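Local structure of lipocalin allergen (Canis lupus familiaris, 4ODD) at residues Pro5-Gln10 with Phe87-Met92; Thr17-Ser22 with Ala114-Arg119; Arg35-Gly40 with Ile146-Thr151; Thr93-Ile98 with Glu125-Lys130. The protein is a secreted dog dander allergen of the lipocalin family that probably binds small molecules, as lipocalins generally do inside their beta-barrel. All coordinates share one frame; numbering follows the deposited sequence.

Contact 1 (Pro5-Gln10 with Phe87-Met92)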
loop_
_atom_site.group_PDB
_atom_site.type_symbol
_atom_site.label_atom_id
_atom_site.label_comp_id
_atom_site.label_asym_id
_atom_site.label_seq_id
_atom_site.Cartn_x
_atom_site.Cartn_y
_atom_site.Cartn_z
ATOM N N PRO A 5 6.573 -16.703 -8.671
ATOM C CA PRO A 5 6.675 -15.271 -9.018
ATOM C C PRO A 5 7.646 -14.523 -8.086
ATOM O O PRO A 5 7.280 -14.150 -6.968
ATOM C CB PRO A 5 5.231 -14.754 -8.889
ATOM C CG PRO A 5 4.544 -15.744 -7.980
ATOM C CD PRO A 5 5.224 -17.081 -8.206
ATOM N N ASN A 6 8.876 -14.333 -8.571
ATOM C CA ASN A 6 10.007 -13.840 -7.782
ATOM C C ASN A 6 9.620 -12.851 -6.694
ATOM O O ASN A 6 9.926 -13.047 -5.514
ATOM C CB ASN A 6 11.065 -13.209 -8.703
ATOM C CG ASN A 6 12.287 -14.103 -8.907
ATOM O OD1 ASN A 6 12.776 -14.730 -7.967
ATOM N ND2 ASN A 6 12.787 -14.157 -10.141
ATOM N N VAL A 7 8.942 -11.791 -7.111
ATOM C CA VAL A 7 8.553 -10.717 -6.221
ATOM C C VAL A 7 7.785 -11.236 -4.996
ATOM O O VAL A 7 8.193 -10.995 -3.865
ATOM C CB VAL A 7 7.776 -9.603 -6.999
ATOM C CG1 VAL A 7 6.324 -9.544 -6.578
ATOM C CG2 VAL A 7 8.464 -8.231 -6.844
ATOM N N LEU A 8 6.708 -11.982 -5.216
ATOM C CA LEU A 8 5.852 -12.441 -4.121
ATOM C C LEU A 8 6.580 -13.233 -3.038
ATOM O O LEU A 8 6.142 -13.264 -1.879
ATOM C CB LEU A 8 4.671 -13.261 -4.659
ATOM C CG LEU A 8 3.498 -12.497 -5.284
ATOM C CD1 LEU A 8 2.493 -13.469 -5.889
ATOM C CD2 LEU A 8 2.810 -11.564 -4.276
ATOM N N THR A 9 7.686 -13.874 -3.388
ATOM C CA THR A 9 8.374 -14.692 -2.400
ATOM C C THR A 9 9.095 -13.812 -1.397
ATOM O O THR A 9 8.951 -13.979 -0.176
ATOM C CB THR A 9 9.415 -15.624 -3.046
ATOM O OG1 THR A 9 8.854 -16.265 -4.201
ATOM C CG2 THR A 9 9.868 -16.676 -2.039
ATOM N N GLN A 10 9.848 -12.859 -1.939
ATOM C CA GLN A 10 10.783 -12.053 -1.173
ATOM C C GLN A 10 10.155 -10.925 -0.361
ATOM O O GLN A 10 10.864 -10.218 0.346
ATOM C CB GLN A 10 11.832 -11.455 -2.114
ATOM C CG GLN A 10 12.736 -12.482 -2.767
ATOM C CD GLN A 10 13.482 -13.331 -1.743
ATOM O OE1 GLN A 10 12.987 -14.376 -1.309
ATOM N NE2 GLN A 10 14.677 -12.882 -1.347
ATOM N N PHE A 87 -5.324 -5.879 -5.459
ATOM C CA PHE A 87 -4.007 -5.350 -5.187
ATOM C C PHE A 87 -2.931 -6.057 -5.989
ATOM O O PHE A 87 -3.026 -7.264 -6.265
ATOM C CB PHE A 87 -3.723 -5.458 -3.683
ATOM C CG PHE A 87 -2.418 -4.872 -3.271
ATOM C CD1 PHE A 87 -1.357 -5.692 -2.913
ATOM C CD2 PHE A 87 -2.235 -3.498 -3.255
ATOM C CE1 PHE A 87 -0.135 -5.146 -2.531
ATOM C CE2 PHE A 87 -1.018 -2.947 -2.882
ATOM C CZ PHE A 87 0.033 -3.770 -2.517
ATOM N N ARG A 88 -1.895 -5.304 -6.343
ATOM C CA ARG A 88 -0.788 -5.855 -7.098
ATOM C C ARG A 88 0.512 -5.234 -6.649
ATOM O O ARG A 88 0.576 -4.040 -6.391
ATOM C CB ARG A 88 -0.982 -5.620 -8.599
ATOM C CG ARG A 88 -2.065 -6.489 -9.255
ATOM C CD ARG A 88 -1.974 -6.438 -10.787
ATOM N NE ARG A 88 -3.125 -7.032 -11.472
ATOM C CZ ARG A 88 -3.366 -8.339 -11.570
ATOM N NH1 ARG A 88 -2.553 -9.221 -11.010
ATOM N NH2 ARG A 88 -4.439 -8.772 -12.221
ATOM N N ILE A 89 1.548 -6.050 -6.535
ATOM C CA ILE A 89 2.889 -5.533 -6.387
ATOM C C ILE A 89 3.369 -5.171 -7.782
ATOM O O ILE A 89 3.413 -6.020 -8.665
ATOM C CB ILE A 89 3.817 -6.596 -5.820
ATOM C CG1 ILE A 89 3.193 -7.219 -4.574
ATOM C CG2 ILE A 89 5.185 -6.000 -5.503
ATOM C CD1 ILE A 89 2.819 -6.203 -3.548
ATOM N N ILE A 90 3.715 -3.913 -7.992
ATOM C CA ILE A 90 4.203 -3.485 -9.293
ATOM C C ILE A 90 5.703 -3.765 -9.439
ATOM O O ILE A 90 6.185 -4.049 -10.533
ATOM C CB ILE A 90 3.964 -1.975 -9.515
ATOM C CG1 ILE A 90 2.472 -1.634 -9.408
ATOM C CG2 ILE A 90 4.518 -1.546 -10.852
ATOM C CD1 ILE A 90 1.606 -2.473 -10.304
ATOM N N ASP A 91 6.437 -3.692 -8.332
ATOM C CA ASP A 91 7.898 -3.734 -8.396
ATOM C C ASP A 91 8.524 -3.940 -7.019
ATOM O O ASP A 91 8.009 -3.456 -6.013
ATOM C CB ASP A 91 8.415 -2.422 -9.004
ATOM C CG ASP A 91 9.684 -2.613 -9.812
ATOM O OD1 ASP A 91 9.774 -3.607 -10.564
ATOM O OD2 ASP A 91 10.591 -1.764 -9.694
ATOM N N MET A 92 9.638 -4.658 -6.968
ATOM C CA MET A 92 10.365 -4.802 -5.709
ATOM C C MET A 92 11.882 -4.816 -5.869
ATOM O O MET A 92 12.427 -5.580 -6.670
ATOM C CB MET A 92 9.935 -6.055 -4.945
ATOM C CG MET A 92 10.610 -6.186 -3.581
ATOM S SD MET A 92 10.613 -7.856 -2.891
ATOM C CE MET A 92 11.761 -8.702 -3.987
#
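Met-92 reaches out from the strand to meet the N-terminal helical turn at Val-7 and Gln-10. Its CB lies against CG2 of Val-7 at 3.2 Å, the two side chains running antiparallel alongside one another. With CG anti to the backbone N (chi1 -176°) the chain first runs outward nearly straight, then bends at its last torsion (chi3 70°). The bend carries SD to 3.9 Å from CB of Gln-10, and the terminal CE settles on that same CB, with Gln-10 CG a little farther off. Gln-10 offers only the root of its side chain here, since its amide leads away. On the other branch of Val-7, CG1 rests on CG2 of Ile-89 (3.9 Å), whose CG1 is brushed more loosely by Leu-8 CD2. The side chains that meet here do so through carbon and sulfur atoms. Residues 6-10 form a weakly bonded helical turn that crosses strand 87-92 at 76°, with the axes 8.7 Å apart. Leu-8 also packs on Ile-77 of strand 77-80 and Ile-89 on Leu-97 of strand 96-104, an arrangement consistent with the N-terminal helical turn that closes one end of lipocalin barrels.

Contact 2 (Thr17-Ser22 with Ala114-Arg119)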
loop_
_atom_site.group_PDB
_atom_site.type_symbol
_atom_site.label_atom_id
_atom_site.label_comp_id
_atom_site.label_asym_id
_atom_site.label_seq_id
_atom_site.Cartn_x
_atom_site.Cartn_y
_atom_site.Cartn_z
ATOM N N THR A 17 5.694 2.880 5.125
ATOM C CA THR A 17 5.118 3.633 4.018
ATOM C C THR A 17 5.923 4.904 3.773
ATOM O O THR A 17 6.165 5.670 4.696
ATOM C CB THR A 17 3.656 4.038 4.264
ATOM O OG1 THR A 17 2.902 2.903 4.702
ATOM C CG2 THR A 17 3.057 4.596 2.978
ATOM N N LEU A 18 6.325 5.125 2.527
ATOM C CA LEU A 18 7.000 6.361 2.144
ATOM C C LEU A 18 6.045 7.318 1.425
ATOM O O LEU A 18 5.826 8.457 1.866
ATOM C CB LEU A 18 8.204 6.053 1.263
ATOM C CG LEU A 18 9.478 5.645 2.009
ATOM C CD1 LEU A 18 9.157 4.986 3.338
ATOM C CD2 LEU A 18 10.362 4.759 1.159
ATOM N N TYR A 19 5.459 6.858 0.325
ATOM C CA TYR A 19 4.524 7.695 -0.420
ATOM C C TYR A 19 3.239 6.959 -0.716
ATOM O O TYR A 19 3.231 5.744 -0.874
ATOM C CB TYR A 19 5.133 8.149 -1.745
ATOM C CG TYR A 19 6.340 9.052 -1.633
ATOM C CD1 TYR A 19 6.214 10.431 -1.776
ATOM C CD2 TYR A 19 7.605 8.532 -1.415
ATOM C CE1 TYR A 19 7.317 11.267 -1.691
ATOM C CE2 TYR A 19 8.711 9.361 -1.328
ATOM C CZ TYR A 19 8.559 10.724 -1.465
ATOM O OH TYR A 19 9.658 11.540 -1.374
ATOM N N VAL A 20 2.153 7.717 -0.788
ATOM C CA VAL A 20 0.885 7.224 -1.297
ATOM C C VAL A 20 0.290 8.273 -2.221
ATOM O O VAL A 20 0.491 9.475 -2.032
ATOM C CB VAL A 20 -0.140 6.952 -0.171
ATOM C CG1 VAL A 20 0.323 5.835 0.712
ATOM C CG2 VAL A 20 -0.372 8.210 0.633
ATOM N N SER A 21 -0.451 7.813 -3.220
ATOM C CA SER A 21 -1.214 8.711 -4.069
ATOM C C SER A 21 -2.562 8.080 -4.317
ATOM O O SER A 21 -2.743 6.887 -4.093
ATOM C CB SER A 21 -0.486 9.001 -5.395
ATOM O OG SER A 21 -0.391 7.849 -6.228
ATOM N N SER A 22 -3.505 8.891 -4.774
ATOM C CA SER A 22 -4.852 8.415 -5.034
ATOM C C SER A 22 -5.610 9.358 -5.966
ATOM O O SER A 22 -5.320 10.553 -6.028
ATOM C CB SER A 22 -5.623 8.260 -3.721
ATOM O OG SER A 22 -6.929 7.761 -3.970
ATOM N N ALA A 114 -1.824 4.255 -5.001
ATOM C CA ALA A 114 -0.461 3.814 -5.286
ATOM C C ALA A 114 0.440 3.971 -4.032
ATOM O O ALA A 114 0.331 4.956 -3.296
ATOM C CB ALA A 114 0.110 4.556 -6.505
ATOM N N LEU A 115 1.298 2.991 -3.770
ATOM C CA LEU A 115 2.161 3.063 -2.601
ATOM C C LEU A 115 3.614 2.742 -2.872
ATOM O O LEU A 115 3.940 1.750 -3.550
ATOM C CB LEU A 115 1.697 2.119 -1.510
ATOM C CG LEU A 115 0.288 2.239 -0.986
ATOM C CD1 LEU A 115 -0.450 0.986 -1.353
ATOM C CD2 LEU A 115 0.359 2.405 0.516
ATOM N N LEU A 116 4.482 3.584 -2.309
ATOM C CA LEU A 116 5.903 3.306 -2.256
ATOM C C LEU A 116 6.212 2.957 -0.823
ATOM O O LEU A 116 5.958 3.739 0.088
ATOM C CB LEU A 116 6.721 4.510 -2.701
ATOM C CG LEU A 116 8.233 4.261 -2.721
ATOM C CD1 LEU A 116 8.547 2.917 -3.352
ATOM C CD2 LEU A 116 8.962 5.397 -3.444
ATOM N N MET A 117 6.712 1.751 -0.617
ATOM C CA MET A 117 7.005 1.295 0.725
ATOM C C MET A 117 8.486 1.002 0.798
ATOM O O MET A 117 9.075 0.482 -0.157
ATOM C CB MET A 117 6.207 0.042 1.065
ATOM C CG MET A 117 4.723 0.287 1.268
ATOM S SD MET A 117 3.815 -1.215 0.852
ATOM C CE MET A 117 4.200 -1.319 -0.896
ATOM N N GLY A 118 9.090 1.342 1.932
ATOM C CA GLY A 118 10.523 1.165 2.083
ATOM C C GLY A 118 10.877 0.137 3.127
ATOM O O GLY A 118 10.114 -0.113 4.052
ATOM N N ARG A 119 12.041 -0.472 2.942
ATOM C CA ARG A 119 12.667 -1.325 3.934
ATOM C C ARG A 119 13.754 -0.487 4.597
ATOM O O ARG A 119 14.886 -0.480 4.137
ATOM C CB ARG A 119 13.316 -2.516 3.228
ATOM C CG ARG A 119 13.475 -3.766 4.078
ATOM C CD ARG A 119 12.192 -4.578 4.114
ATOM N NE ARG A 119 12.227 -5.724 3.210
ATOM C CZ ARG A 119 11.389 -6.760 3.277
ATOM N NH1 ARG A 119 10.444 -6.793 4.214
ATOM N NH2 ARG A 119 11.497 -7.769 2.412
#
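Val-20 and Leu-115 project in parallel from the sheet, CG1 of Val-20 meeting CD2 of Leu-115 at 3.4 Å. They form a non-hydrogen-bonded antiparallel pair, and Thr-17 and Met-117 form another on the same face of the sheet. Tyr-19 and Leu-116 point together from the other face, but their first torsions differ: Leu-116 CG is anti to its own nitrogen (chi1 -178°), whereas Tyr-19 CG swings beside the nitrogen (chi1 -65°). CD2 of the tyrosine nevertheless comes within 4.0 Å of CD2 of the leucine, which approaches the ring obliquely. Farther along this face Ser-21 stands beside Ala-114, its hydroxyl bonded to Ser-135 of helix 125-137.

The register slips at a classic beta bulge, where Leu-18 and Tyr-19 both face Leu-116. The carbonyl oxygen of Leu-116 is gripped by two amides in its plane, Leu-18 N at 2.8 Å and Tyr-19 N at 3.2 Å, the latter on a lone pair. Leu-18, the extra residue of the bulge, sets CD2 3.7 Å from CA of Gly-118.

Met-117 and Leu-115 face inward, toward Leu-38 and Phe-87, while Tyr-19, Ser-21 and Ala-114 are covered by helix 125-137. Strand 13-22 with 110-118 is the pairing of the first and eighth strands that closes the lipocalin barrel, and Arg-119 beyond it makes the cation-pi contact with Trp-15 that is a hallmark of the family.

Contact 3 (Arg35-Gly40 with Ile146-Thr151)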
loop_
_atom_site.group_PDB
_atom_site.type_symbol
_atom_site.label_atom_id
_atom_site.label_comp_id
_atom_site.label_asym_id
_atom_site.label_seq_id
_atom_site.Cartn_x
_atom_site.Cartn_y
_atom_site.Cartn_z
ATOM N N ARG A 35 -4.698 6.325 4.216
ATOM C CA ARG A 35 -3.521 6.920 4.830
ATOM C C ARG A 35 -2.871 5.832 5.703
ATOM O O ARG A 35 -3.002 5.817 6.929
ATOM C CB ARG A 35 -3.902 8.164 5.647
ATOM C CG ARG A 35 -2.735 9.095 5.965
ATOM C CD ARG A 35 -3.213 10.373 6.620
ATOM N NE ARG A 35 -2.111 11.223 7.069
ATOM C CZ ARG A 35 -1.578 12.210 6.350
ATOM N NH1 ARG A 35 -2.037 12.477 5.133
ATOM N NH2 ARG A 35 -0.576 12.929 6.847
ATOM N N ILE A 36 -2.184 4.912 5.034
ATOM C CA ILE A 36 -1.743 3.655 5.623
ATOM C C ILE A 36 -0.285 3.680 6.050
ATOM O O ILE A 36 0.618 3.992 5.261
ATOM C CB ILE A 36 -1.885 2.502 4.613
ATOM C CG1 ILE A 36 -3.340 2.312 4.221
ATOM C CG2 ILE A 36 -1.332 1.213 5.202
ATOM C CD1 ILE A 36 -4.222 2.123 5.396
ATOM N N TYR A 37 -0.040 3.324 7.299
ATOM C CA TYR A 37 1.335 3.200 7.749
ATOM C C TYR A 37 1.656 1.737 7.885
ATOM O O TYR A 37 1.200 1.062 8.811
ATOM C CB TYR A 37 1.555 3.947 9.059
ATOM C CG TYR A 37 1.379 5.438 8.889
ATOM C CD1 TYR A 37 2.421 6.228 8.391
ATOM C CD2 TYR A 37 0.174 6.063 9.210
ATOM C CE1 TYR A 37 2.273 7.606 8.234
ATOM C CE2 TYR A 37 0.024 7.428 9.059
ATOM C CZ TYR A 37 1.070 8.192 8.567
ATOM O OH TYR A 37 0.890 9.545 8.418
ATOM N N LEU A 38 2.417 1.237 6.928
ATOM C CA LEU A 38 2.795 -0.159 6.951
ATOM C C LEU A 38 3.693 -0.508 8.102
ATOM O O LEU A 38 4.516 0.303 8.546
ATOM C CB LEU A 38 3.422 -0.573 5.632
ATOM C CG LEU A 38 2.257 -1.330 4.990
ATOM C CD1 LEU A 38 1.961 -0.827 3.582
ATOM C CD2 LEU A 38 2.461 -2.851 5.052
ATOM N N ARG A 39 3.502 -1.721 8.599
ATOM C CA ARG A 39 4.431 -2.288 9.561
ATOM C C ARG A 39 5.085 -3.503 8.938
ATOM O O ARG A 39 6.307 -3.654 8.996
ATOM C CB ARG A 39 3.733 -2.647 10.870
ATOM C CG ARG A 39 3.354 -1.409 11.704
ATOM C CD ARG A 39 4.596 -0.620 12.114
ATOM N NE ARG A 39 4.278 0.562 12.896
ATOM C CZ ARG A 39 4.243 1.794 12.404
ATOM N NH1 ARG A 39 4.502 2.009 11.124
ATOM N NH2 ARG A 39 3.943 2.815 13.190
ATOM N N GLY A 40 4.282 -4.365 8.317
ATOM C CA GLY A 40 4.851 -5.526 7.667
ATOM C C GLY A 40 3.897 -6.308 6.801
ATOM O O GLY A 40 2.682 -6.127 6.845
ATOM N N ILE A 146 1.313 12.128 -1.702
ATOM C CA ILE A 146 1.588 12.524 -0.318
ATOM C C ILE A 146 2.753 11.737 0.282
ATOM O O ILE A 146 2.830 10.508 0.148
ATOM C CB ILE A 146 0.363 12.310 0.567
ATOM C CG1 ILE A 146 -0.786 13.186 0.094
ATOM C CG2 ILE A 146 0.684 12.608 2.015
ATOM C CD1 ILE A 146 -2.063 12.899 0.828
ATOM N N TYR A 147 3.663 12.451 0.943
ATOM C CA TYR A 147 4.785 11.808 1.623
ATOM C C TYR A 147 4.389 11.495 3.074
ATOM O O TYR A 147 3.930 12.377 3.814
ATOM C CB TYR A 147 6.042 12.688 1.537
ATOM C CG TYR A 147 7.228 12.144 2.300
ATOM C CD1 TYR A 147 7.882 10.993 1.881
ATOM C CD2 TYR A 147 7.688 12.777 3.448
ATOM C CE1 TYR A 147 8.961 10.486 2.593
ATOM C CE2 TYR A 147 8.762 12.274 4.164
ATOM C CZ TYR A 147 9.401 11.131 3.734
ATOM O OH TYR A 147 10.483 10.637 4.453
ATOM N N LEU A 148 4.512 10.227 3.461
ATOM C CA LEU A 148 4.092 9.812 4.804
ATOM C C LEU A 148 5.275 9.378 5.624
ATOM O O LEU A 148 5.131 9.088 6.812
ATOM C CB LEU A 148 3.080 8.676 4.746
ATOM C CG LEU A 148 1.717 9.020 4.150
ATOM C CD1 LEU A 148 0.811 7.765 4.118
ATOM C CD2 LEU A 148 1.082 10.159 4.939
ATOM N N GLY A 149 6.440 9.343 4.974
ATOM C CA GLY A 149 7.689 8.970 5.613
ATOM C C GLY A 149 8.009 9.654 6.935
ATOM O O GLY A 149 8.679 9.064 7.790
ATOM N N ASP A 150 7.539 10.886 7.121
ATOM C CA ASP A 150 7.926 11.669 8.299
ATOM C C ASP A 150 6.796 11.939 9.296
ATOM O O ASP A 150 6.968 12.723 10.237
ATOM C CB ASP A 150 8.536 13.003 7.868
ATOM C CG ASP A 150 7.554 13.862 7.087
ATOM O OD1 ASP A 150 6.356 13.485 7.020
ATOM O OD2 ASP A 150 7.984 14.902 6.539
ATOM N N THR A 151 5.648 11.307 9.085
ATOM C CA THR A 151 4.505 11.482 9.978
ATOM C C THR A 151 4.081 10.175 10.640
ATOM O O THR A 151 2.968 10.072 11.183
ATOM C CB THR A 151 3.298 12.099 9.251
ATOM O OG1 THR A 151 3.041 11.391 8.028
ATOM C CG2 THR A 151 3.589 13.544 8.921
#
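The guanidinium of Arg-35 and the ring of Tyr-37 both meet Leu-148, in different ways. On one face of the guanidinium sits CD2 of Leu-148, 3.6 Å above the plane and over its centre, while CG2 of Ile-146 approaches the same group obliquely. The Tyr-37 ring is met at its edge: the carbonyl oxygen of Leu-148 lies near the ring plane, 3.5 Å from CE1, and Thr-151 OG1 is in plane by the hydroxyl.

The site belongs to the lipocalin fold, where the chain leaves the short strand 145-147 and passes outside the beginning of strand 36-44. A type I turn from Leu-148 to Thr-151, held by the bond from Thr-151 N to Leu-148 O (3.2 Å), directs the tail across Tyr-37. Arg-35 is extended from CG to NE with CG anti to the nitrogen (chi1 -162°), which carries the guanidinium out to lie with one face on the leucine methyl. Leu-148 lies between the guanidinium, Tyr-37 and strand 13-22, where it packs on Thr-17 and Val-20; its CB is 3.7 Å from CE1 of the tyrosine. Beyond the turn the tail is fastened to strand 36-44 by a salt bridge from Arg-39 to Asp-152, and to strand 62-71 by the disulfide between Cys-62 and Cys-154.

The polar join between the two segments is the hydrogen bond between Tyr-37 OH and Thr-151 OG1, 2.9 Å long, in which either hydroxyl could be the donor.

Contact 4 (Thr93-Ile98 with Glu125-Lys130)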
loop_
_atom_site.group_PDB
_atom_site.type_symbol
_atom_site.label_atom_id
_atom_site.label_comp_id
_atom_site.label_asym_id
_atom_site.label_seq_id
_atom_site.Cartn_x
_atom_site.Cartn_y
_atom_site.Cartn_z
ATOM N N THR A 93 12.544 -3.953 -5.100
ATOM C CA THR A 93 13.985 -4.016 -4.873
ATOM C C THR A 93 14.129 -4.569 -3.453
ATOM O O THR A 93 13.124 -4.922 -2.840
ATOM C CB THR A 93 14.647 -2.622 -5.039
ATOM O OG1 THR A 93 14.914 -2.036 -3.758
ATOM C CG2 THR A 93 13.747 -1.684 -5.847
ATOM N N PRO A 94 15.361 -4.679 -2.921
ATOM C CA PRO A 94 15.450 -5.201 -1.547
ATOM C C PRO A 94 15.168 -4.099 -0.528
ATOM O O PRO A 94 14.817 -4.362 0.629
ATOM C CB PRO A 94 16.912 -5.662 -1.432
ATOM C CG PRO A 94 17.498 -5.534 -2.816
ATOM C CD PRO A 94 16.694 -4.485 -3.512
ATOM N N ASN A 95 15.326 -2.863 -0.991
ATOM C CA ASN A 95 15.030 -1.673 -0.211
ATOM C C ASN A 95 13.595 -1.159 -0.422
ATOM O O ASN A 95 13.044 -0.477 0.435
ATOM C CB ASN A 95 16.046 -0.576 -0.563
ATOM C CG ASN A 95 15.825 0.705 0.221
ATOM O OD1 ASN A 95 16.240 0.814 1.380
ATOM N ND2 ASN A 95 15.176 1.686 -0.410
ATOM N N ALA A 96 12.980 -1.493 -1.554
ATOM C CA ALA A 96 11.717 -0.846 -1.910
ATOM C C ALA A 96 10.571 -1.771 -2.380
ATOM O O ALA A 96 10.773 -2.953 -2.678
ATOM C CB ALA A 96 11.976 0.271 -2.928
ATOM N N LEU A 97 9.368 -1.203 -2.445
ATOM C CA LEU A 97 8.166 -1.944 -2.790
ATOM C C LEU A 97 7.111 -0.988 -3.349
ATOM O O LEU A 97 6.685 -0.057 -2.671
ATOM C CB LEU A 97 7.624 -2.644 -1.545
ATOM C CG LEU A 97 6.517 -3.662 -1.769
ATOM C CD1 LEU A 97 7.080 -4.834 -2.541
ATOM C CD2 LEU A 97 5.947 -4.119 -0.439
ATOM N N ILE A 98 6.699 -1.212 -4.585
ATOM C CA ILE A 98 5.631 -0.400 -5.170
ATOM C C ILE A 98 4.331 -1.205 -5.330
ATOM O O ILE A 98 4.296 -2.234 -6.026
ATOM C CB ILE A 98 6.028 0.184 -6.537
ATOM C CG1 ILE A 98 7.232 1.112 -6.392
ATOM C CG2 ILE A 98 4.847 0.944 -7.157
ATOM C CD1 ILE A 98 7.717 1.682 -7.711
ATOM N N GLU A 125 16.477 7.041 -4.889
ATOM C CA GLU A 125 15.790 8.132 -5.581
ATOM C C GLU A 125 15.175 7.690 -6.921
ATOM O O GLU A 125 14.214 8.288 -7.413
ATOM C CB GLU A 125 16.752 9.305 -5.783
ATOM C CG GLU A 125 16.075 10.672 -5.814
ATOM C CD GLU A 125 15.684 11.118 -7.214
ATOM O OE1 GLU A 125 15.515 10.251 -8.100
ATOM O OE2 GLU A 125 15.557 12.342 -7.428
ATOM N N GLU A 126 15.736 6.637 -7.499
ATOM C CA GLU A 126 15.245 6.088 -8.754
ATOM C C GLU A 126 13.879 5.467 -8.529
ATOM O O GLU A 126 12.957 5.652 -9.318
ATOM C CB GLU A 126 16.215 5.031 -9.274
ATOM C CG GLU A 126 17.616 5.560 -9.570
ATOM C CD GLU A 126 18.307 6.152 -8.346
ATOM O OE1 GLU A 126 19.051 5.409 -7.661
ATOM O OE2 GLU A 126 18.110 7.361 -8.077
ATOM N N ASP A 127 13.777 4.710 -7.444
ATOM C CA ASP A 127 12.510 4.202 -6.941
ATOM C C ASP A 127 11.407 5.271 -6.965
ATOM O O ASP A 127 10.308 5.035 -7.489
ATOM C CB ASP A 127 12.706 3.652 -5.526
ATOM C CG ASP A 127 13.678 2.477 -5.487
ATOM O OD1 ASP A 127 13.858 1.805 -6.525
ATOM O OD2 ASP A 127 14.253 2.216 -4.412
ATOM N N ILE A 128 11.691 6.447 -6.412
ATOM C CA ILE A 128 10.719 7.535 -6.475
ATOM C C ILE A 128 10.176 7.764 -7.890
ATOM O O ILE A 128 8.970 7.949 -8.086
ATOM C CB ILE A 128 11.300 8.858 -5.948
ATOM C CG1 ILE A 128 11.358 8.845 -4.423
ATOM C CG2 ILE A 128 10.456 10.035 -6.408
ATOM C CD1 ILE A 128 11.434 10.240 -3.820
ATOM N N ALA A 129 11.064 7.763 -8.875
ATOM C CA ALA A 129 10.644 7.949 -10.258
ATOM C C ALA A 129 9.651 6.874 -10.685
ATOM O O ALA A 129 8.580 7.177 -11.214
ATOM C CB ALA A 129 11.855 7.954 -11.186
ATOM N N LYS A 130 10.023 5.618 -10.452
ATOM C CA LYS A 130 9.177 4.479 -10.810
ATOM C C LYS A 130 7.805 4.635 -10.174
ATOM O O LYS A 130 6.774 4.322 -10.783
ATOM C CB LYS A 130 9.821 3.157 -10.370
ATOM C CG LYS A 130 10.474 2.363 -11.495
ATOM C CD LYS A 130 11.178 1.120 -10.958
ATOM C CE LYS A 130 11.943 0.383 -12.054
ATOM N NZ LYS A 130 12.780 -0.738 -11.520
#
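Asp-127 and Ile-98 reach across toward each other's segments with similar first torsions, each near -62°, which places CG of Asp-127 and CG1 of Ile-98 anti to the carbonyl carbon. In Asp-127 this presents the carboxylate to the turn that precedes strand 96-98. In Ile-98 a straight second torsion (chi2 178°) then sends CD1 out to the helix, where it touches CB of Lys-130 at 3.7 Å, the two side chains nearly perpendicular.

The carboxylate is met by methyl groups: OD1 has CG2 of Thr-93 at 3.6 Å, and OD2 has CB of Ala-96 at 3.3 Å. Thr-93 comes from the opposite direction and gives its methyl, while its hydroxyl is engaged within the turn. OG1 accepts from Asn-95 N (2.9 Å) and Ala-96 N (3.0 Å), an ST turn and an ST motif sharing one oxygen. Asp-127 is buried, yet it stands in the first turn of its helix, whose positive end would probably favour a negative charge.

Lys-130 contributes the foot of an extended side chain; its NZ goes on to a salt bridge with Asp-91 of strand 84-92. Helix 125-130 runs almost parallel to strand 96-98 (4°, axes 9.6 Å apart), packed outside the barrel wall beside the hairpin of strands 84-92 and 96-104, and Ile-98 also packs on Leu-116 of strand 110-118.

Overall arrangement
All four contacts reach the same curled sheet. Contact 2 is the most central, a strand pair rich in backbone hydrogen bonds with mostly apolar side chains on both faces. Contact 3 shares strand 13-22 as a neighbour: Thr-17 OG1 bonds to Ile-36 O, and Leu-18 O probably accepts from Leu-148 N. Contact 3 is partly buried, and its chemistry mixes a guanidinium, a phenol and a leucine. Contacts 1 and 4 sit farther out and meet through the paired strands 84-92 and 96-104. Contact 1 is a surface patch of aliphatic and thioether groups, whereas contact 4 is buried, with a carboxylate set among methyls. Contacts 1 and 3 lie on opposite sides of the chain's centre, without touching.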